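Local atomic coordinates of SusD homolog (PDB entry 4MRU), a protein that probably binds glycans, likely mucin O-glycans, at the bacterial surface as a SusD-family lipoprotein. Residues A[65-73]-A[445-454]. Numbering follows the deposited sequence.
Sequences WLEKYSTYN and VVVNKGRNVS. With EDO (1,2-ethanediol), chain G.
Lys449 N gives Thr71 O the one strong direct hydrogen bond between the two loops, 2.9 Å. Asn73 folds back over its own loop: its OD1 takes Thr71 OG1 at 2.7 Å and Lys68 N from the other face of the amide, while ND2 donates to Leu66 O, in the carbonyl plane. With CG lodged between backbone N and carbonyl carbon (chi1 70°), Asn73 ND2 also lies 3.5 Å from Lys449 CD. Cut back to alanine, position 73 would probably leave Lys68 N and Thr71 OG1 without their shared acceptor, Leu66 O without the amide donor, and a gap beside the lysine methylenes. Lys449 NZ hydrogen-bonds Asn299 and reaches Leu66 O through a water, its direct bond there being weak. Within 445-454, Asn448 OD1 closes an Asx turn onto Gly450 N; the same oxygen meets the Tyr72 ring edge, 3.4 Å from Tyr72 CD2, the amide nearly perpendicular to the ring. Val453 CG1 and Val445 CG1 meet that ring obliquely, and Tyr72 OH shares a water with Val445 N. At Gly450 a side chain would clash with Tyr72 CB. This packing joins the 58-60/81-100 loop to the 427-437/466-471 loop, with Ser70 touching helix 40-54.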
ATOM      1  N   TRP A  65      10.068 -18.424  13.965  1.00 24.95           N
ATOM      2  CA  TRP A  65      10.049 -16.987  14.242  1.00 26.70           C
ATOM      3  C   TRP A  65       9.001 -16.684  15.326  1.00 25.74           C
ATOM      4  O   TRP A  65       7.794 -16.838  15.086  1.00 25.52           O
ATOM      5  CB  TRP A  65       9.738 -16.144  13.002  1.00 24.86           C
ATOM      6  CG  TRP A  65      10.723 -16.223  11.842  1.00 22.42           C
ATOM      7  CD1 TRP A  65      11.928 -16.868  11.831  1.00 25.84           C
ATOM      8  CD2 TRP A  65      10.598 -15.594  10.570  1.00 21.99           C
ATOM      9  NE1 TRP A  65      12.536 -16.708  10.613  1.00 23.86           N
ATOM     10  CE2 TRP A  65      11.751 -15.921   9.826  1.00 23.73           C
ATOM     11  CE3 TRP A  65       9.616 -14.808   9.965  1.00 23.25           C
ATOM     12  CZ2 TRP A  65      11.949 -15.489   8.539  1.00 22.43           C
ATOM     13  CZ3 TRP A  65       9.818 -14.389   8.672  1.00 24.02           C
ATOM     14  CH2 TRP A  65      10.966 -14.750   7.967  1.00 23.83           C
ATOM     15  N   LEU A  66       9.463 -16.174  16.460  1.00 22.74           N
ATOM     16  CA  LEU A  66       8.566 -15.834  17.590  1.00 24.00           C
ATOM     17  C   LEU A  66       8.394 -14.339  17.872  1.00 23.17           C
ATOM     18  O   LEU A  66       7.537 -13.968  18.682  1.00 22.35           O
ATOM     19  CB  LEU A  66       9.072 -16.527  18.848  1.00 25.37           C
ATOM     20  CG  LEU A  66       9.115 -18.072  18.732  1.00 29.67           C
ATOM     21  CD1 LEU A  66       9.676 -18.677  20.001  1.00 29.63           C
ATOM     22  CD2 LEU A  66       7.758 -18.652  18.431  1.00 33.16           C
ATOM     23  N   GLU A  67       9.206 -13.502  17.216  1.00 22.09           N
ATOM     24  CA  GLU A  67       9.073 -12.048  17.240  1.00 22.46           C
ATOM     25  C   GLU A  67       8.799 -11.556  15.838  1.00 23.36           C
ATOM     26  O   GLU A  67       9.720 -11.191  15.094  1.00 22.69           O
ATOM     27  CB  GLU A  67      10.336 -11.406  17.801  1.00 22.40           C
ATOM     28  CG  GLU A  67      10.685 -11.899  19.189  1.00 25.95           C
ATOM     29  CD  GLU A  67      11.975 -11.255  19.694  1.00 36.38           C
ATOM     30  OE1 GLU A  67      11.936 -10.098  20.172  1.00 44.38           O
ATOM     31  OE2 GLU A  67      13.023 -11.902  19.622  1.00 45.59           O
ATOM     32  N   LYS A  68       7.498 -11.502  15.504  1.00 24.13           N
ATOM     33  CA  LYS A  68       7.040 -11.285  14.166  1.00 18.93           C
ATOM     34  C   LYS A  68       6.161 -10.052  14.033  1.00 20.90           C
ATOM     35  O   LYS A  68       5.410  -9.666  14.939  1.00 20.29           O
ATOM     36  CB  LYS A  68       6.223 -12.484  13.708  1.00 20.63           C
ATOM     37  CG  LYS A  68       6.962 -13.794  13.634  1.00 22.19           C
ATOM     38  CD  LYS A  68       6.163 -14.843  12.847  1.00 23.55           C
ATOM     39  CE  LYS A  68       4.925 -15.289  13.618  1.00 24.20           C
ATOM     40  NZ  LYS A  68       4.202 -16.390  12.924  1.00 27.61           N
ATOM     41  N   TYR A  69       6.208  -9.461  12.844  1.00 20.23           N
ATOM     42  CA  TYR A  69       5.295  -8.394  12.520  1.00 17.77           C
ATOM     43  C   TYR A  69       3.857  -8.897  12.691  1.00 18.51           C
ATOM     44  O   TYR A  69       3.024  -8.182  13.304  1.00 16.76           O
ATOM     45  CB  TYR A  69       5.497  -7.863  11.097  1.00 19.64           C
ATOM     46  CG  TYR A  69       6.668  -6.889  10.915  1.00 18.72           C
ATOM     47  CD1 TYR A  69       7.977  -7.336  10.793  1.00 18.97           C
ATOM     48  CD2 TYR A  69       6.444  -5.526  10.878  1.00 21.96           C
ATOM     49  CE1 TYR A  69       9.034  -6.436  10.602  1.00 20.45           C
ATOM     50  CE2 TYR A  69       7.488  -4.621  10.717  1.00 22.93           C
ATOM     51  CZ  TYR A  69       8.770  -5.071  10.583  1.00 24.69           C
ATOM     52  OH  TYR A  69       9.756  -4.150  10.390  1.00 22.59           O
ATOM     53  N   SER A  70       3.555 -10.115  12.220  1.00 18.00           N
ATOM     54  CA  SER A  70       2.136 -10.600  12.206  1.00 16.93           C
ATOM     55  C   SER A  70       1.530 -10.777  13.611  1.00 17.79           C
ATOM     56  O   SER A  70       0.299 -10.693  13.777  1.00 19.69           O
ATOM     57  CB  SER A  70       2.002 -11.887  11.435  1.00 18.19           C
ATOM     58  OG  SER A  70       2.779 -12.886  12.030  1.00 21.77           O
ATOM     59  N   THR A  71       2.386 -10.985  14.605  1.00 15.79           N
ATOM     60  CA  THR A  71       1.937 -11.115  16.017  1.00 15.78           C
ATOM     61  C   THR A  71       2.182  -9.839  16.844  1.00 16.92           C
ATOM     62  O   THR A  71       2.042  -9.839  18.079  1.00 18.26           O
ATOM     63  CB  THR A  71       2.560 -12.354  16.695  1.00 16.82           C
ATOM     64  OG1 THR A  71       3.987 -12.341  16.577  1.00 18.01           O
ATOM     65  CG2 THR A  71       1.964 -13.612  16.072  1.00 19.21           C
ATOM     66  N   TYR A  72       2.521  -8.772  16.147  1.00 15.90           N
ATOM     67  CA  TYR A  72       2.648  -7.403  16.679  1.00 18.38           C
ATOM     68  C   TYR A  72       3.886  -7.205  17.556  1.00 18.72           C
ATOM     69  O   TYR A  72       3.957  -6.228  18.303  1.00 20.87           O
ATOM     70  CB  TYR A  72       1.369  -6.965  17.439  1.00 20.03           C
ATOM     71  CG  TYR A  72       0.059  -7.055  16.670  1.00 18.06           C
ATOM     72  CD1 TYR A  72       0.007  -7.066  15.295  1.00 18.23           C
ATOM     73  CD2 TYR A  72      -1.155  -7.112  17.350  1.00 22.64           C
ATOM     74  CE1 TYR A  72      -1.206  -7.060  14.622  1.00 19.97           C
ATOM     75  CE2 TYR A  72      -2.373  -7.179  16.683  1.00 22.15           C
ATOM     76  CZ  TYR A  72      -2.392  -7.171  15.303  1.00 18.84           C
ATOM     77  OH  TYR A  72      -3.597  -7.207  14.644  1.00 19.04           O
ATOM     78  N   ASN A  73       4.863  -8.115  17.444  1.00 20.37           N
ATOM     79  CA  ASN A  73       6.070  -8.020  18.261  1.00 19.66           C
ATOM     80  C   ASN A  73       7.294  -8.255  17.400  1.00 19.40           C
ATOM     81  O   ASN A  73       8.151  -9.050  17.743  1.00 20.76           O
ATOM     82  CB  ASN A  73       6.017  -8.971  19.466  1.00 19.84           C
ATOM     83  CG  ASN A  73       6.123 -10.420  19.080  1.00 22.15           C
ATOM     84  OD1 ASN A  73       5.685 -10.837  18.004  1.00 20.01           O
ATOM     85  ND2 ASN A  73       6.726 -11.197  19.959  1.00 21.50           N
ATOM     86  N   VAL A 445      -5.802 -11.345  14.816  1.00 21.86           N
ATOM     87  CA  VAL A 445      -4.692 -12.223  15.104  1.00 21.16           C
ATOM     88  C   VAL A 445      -5.108 -13.175  16.246  1.00 22.64           C
ATOM     89  O   VAL A 445      -5.978 -12.852  17.062  1.00 19.13           O
ATOM     90  CB  VAL A 445      -3.381 -11.492  15.488  1.00 19.24           C
ATOM     91  CG1 VAL A 445      -2.948 -10.556  14.374  1.00 18.38           C
ATOM     92  CG2 VAL A 445      -3.546 -10.729  16.803  1.00 20.96           C
ATOM     93  N   VAL A 446      -4.456 -14.333  16.294  1.00 21.11           N
ATOM     94  CA  VAL A 446      -4.624 -15.249  17.404  1.00 21.84           C
ATOM     95  C   VAL A 446      -3.692 -14.926  18.573  1.00 21.92           C
ATOM     96  O   VAL A 446      -4.113 -14.825  19.715  1.00 16.15           O
ATOM     97  CB  VAL A 446      -4.393 -16.687  16.909  1.00 22.26           C
ATOM     98  CG1 VAL A 446      -4.539 -17.642  18.065  1.00 22.06           C
ATOM     99  CG2 VAL A 446      -5.376 -16.979  15.767  1.00 18.56           C
ATOM    100  N   VAL A 447      -2.411 -14.793  18.255  1.00 20.75           N
ATOM    101  CA  VAL A 447      -1.393 -14.488  19.207  1.00 19.93           C
ATOM    102  C   VAL A 447      -1.058 -13.000  19.125  1.00 21.73           C
ATOM    103  O   VAL A 447      -0.430 -12.534  18.165  1.00 19.99           O
ATOM    104  CB  VAL A 447      -0.146 -15.328  18.925  1.00 20.80           C
ATOM    105  CG1 VAL A 447       0.910 -15.063  19.982  1.00 26.58           C
ATOM    106  CG2 VAL A 447      -0.477 -16.823  18.928  1.00 24.69           C
ATOM    107  N   ASN A 448      -1.558 -12.240  20.100  1.00 19.18           N
ATOM    108  CA  ASN A 448      -1.314 -10.793  20.158  1.00 18.33           C
ATOM    109  C   ASN A 448      -0.251 -10.547  21.159  1.00 17.91           C
ATOM    110  O   ASN A 448      -0.527 -10.477  22.371  1.00 20.64           O
ATOM    111  CB  ASN A 448      -2.590  -9.988  20.505  1.00 19.30           C
ATOM    112  CG  ASN A 448      -2.312  -8.513  20.588  1.00 19.48           C
ATOM    113  OD1 ASN A 448      -1.126  -8.071  20.605  1.00 18.85           O
ATOM    114  ND2 ASN A 448      -3.383  -7.721  20.730  1.00 18.54           N
ATOM    115  N   LYS A 449       0.984 -10.442  20.673  1.00 16.76           N
ATOM    116  CA  LYS A 449       2.125 -10.192  21.539  1.00 21.71           C
ATOM    117  C   LYS A 449       2.537  -8.748  21.451  1.00 20.51           C
ATOM    118  O   LYS A 449       3.642  -8.403  21.868  1.00 20.64           O
ATOM    119  CB  LYS A 449       3.289 -11.121  21.167  1.00 23.31           C
ATOM    120  CG  LYS A 449       3.102 -12.578  21.574  1.00 26.93           C
ATOM    121  CD  LYS A 449       4.113 -13.443  20.808  1.00 33.76           C
ATOM    122  CE  LYS A 449       4.331 -14.814  21.452  1.00 41.21           C
ATOM    123  NZ  LYS A 449       5.255 -15.679  20.634  1.00 34.86           N
ATOM    124  N   GLY A 450       1.621  -7.884  21.002  1.00 20.27           N
ATOM    125  CA  GLY A 450       1.897  -6.451  20.934  1.00 18.80           C
ATOM    126  C   GLY A 450       1.966  -5.713  22.274  1.00 24.74           C
ATOM    127  O   GLY A 450       1.444  -6.176  23.293  1.00 25.88           O
ATOM    128  N   ARG A 451       2.647  -4.559  22.259  1.00 21.98           N
ATOM    129  CA  ARG A 451       2.735  -3.674  23.399  1.00 21.36           C
ATOM    130  C   ARG A 451       1.812  -2.491  23.130  1.00 23.09           C
ATOM    131  O   ARG A 451       2.049  -1.721  22.185  1.00 22.54           O
ATOM    132  CB  ARG A 451       4.175  -3.190  23.595  1.00 25.57           C
ATOM    133  CG  ARG A 451       4.360  -2.615  24.989  1.00 40.96           C
ATOM    134  CD  ARG A 451       5.052  -1.276  25.021  1.00 66.28           C
ATOM    135  NE  ARG A 451       4.873  -0.679  26.349  1.00 79.29           N
ATOM    136  CZ  ARG A 451       5.601  -0.977  27.426  1.00 61.63           C
ATOM    137  NH1 ARG A 451       6.604  -1.849  27.362  1.00 57.41           N
ATOM    138  NH2 ARG A 451       5.341  -0.373  28.571  1.00 63.93           N
ATOM    139  N   ASN A 452       0.726  -2.393  23.901  1.00 20.38           N
ATOM    140  CA  ASN A 452      -0.358  -1.413  23.696  1.00 20.33           C
ATOM    141  C   ASN A 452      -1.035  -1.500  22.320  1.00 21.70           C
ATOM    142  O   ASN A 452      -1.574  -0.494  21.855  1.00 21.86           O
ATOM    143  CB  ASN A 452       0.122   0.015  23.916  1.00 21.66           C
ATOM    144  CG  ASN A 452       0.639   0.232  25.312  1.00 23.08           C
ATOM    145  OD1 ASN A 452       1.833   0.134  25.564  1.00 27.85           O
ATOM    146  ND2 ASN A 452      -0.268   0.453  26.233  1.00 26.69           N
ATOM    147  N   VAL A 453      -1.094  -2.707  21.744  1.00 18.03           N
ATOM    148  CA  VAL A 453      -1.803  -2.978  20.506  1.00 18.12           C
ATOM    149  C   VAL A 453      -3.006  -3.864  20.811  1.00 20.90           C
ATOM    150  O   VAL A 453      -2.870  -4.933  21.444  1.00 19.10           O
ATOM    151  CB  VAL A 453      -0.905  -3.690  19.481  1.00 23.01           C
ATOM    152  CG1 VAL A 453      -1.633  -3.845  18.143  1.00 23.28           C
ATOM    153  CG2 VAL A 453       0.415  -2.947  19.313  1.00 22.34           C
ATOM    154  N   SER A 454      -4.183  -3.423  20.380  1.00 21.47           N
ATOM    155  CA  SER A 454      -5.418  -4.164  20.652  1.00 24.09           C
ATOM    156  C   SER A 454      -5.697  -5.185  19.557  1.00 19.81           C
ATOM    157  O   SER A 454      -5.470  -4.953  18.343  1.00 22.53           O
ATOM    158  CB  SER A 454      -6.627  -3.217  20.801  1.00 25.30           C
ATOM    159  OG  SER A 454      -7.169  -2.918  19.520  1.00 35.52           O
TER
HETATM  160  C1  EDO G 605      -5.964  -7.609  11.675  1.00 50.05           C
HETATM  161  O1  EDO G 605      -5.567  -6.854  10.533  1.00 44.21           O
HETATM  162  C2  EDO G 605      -4.804  -8.466  12.159  1.00 48.71           C
HETATM  163  O2  EDO G 605      -3.588  -7.688  12.283  1.00 32.44           O
HETATM  164  O   HOH W   1       5.106 -14.678  17.434  1.00 24.25           O
HETATM  165  O   HOH W   2       7.624 -14.211  21.671  1.00 41.14           O
HETATM  166  O   HOH W   3       4.335  -4.016  19.918  1.00 20.02           O
HETATM  167  O   HOH W   4      -5.865  -8.568  15.268  1.00 20.68           O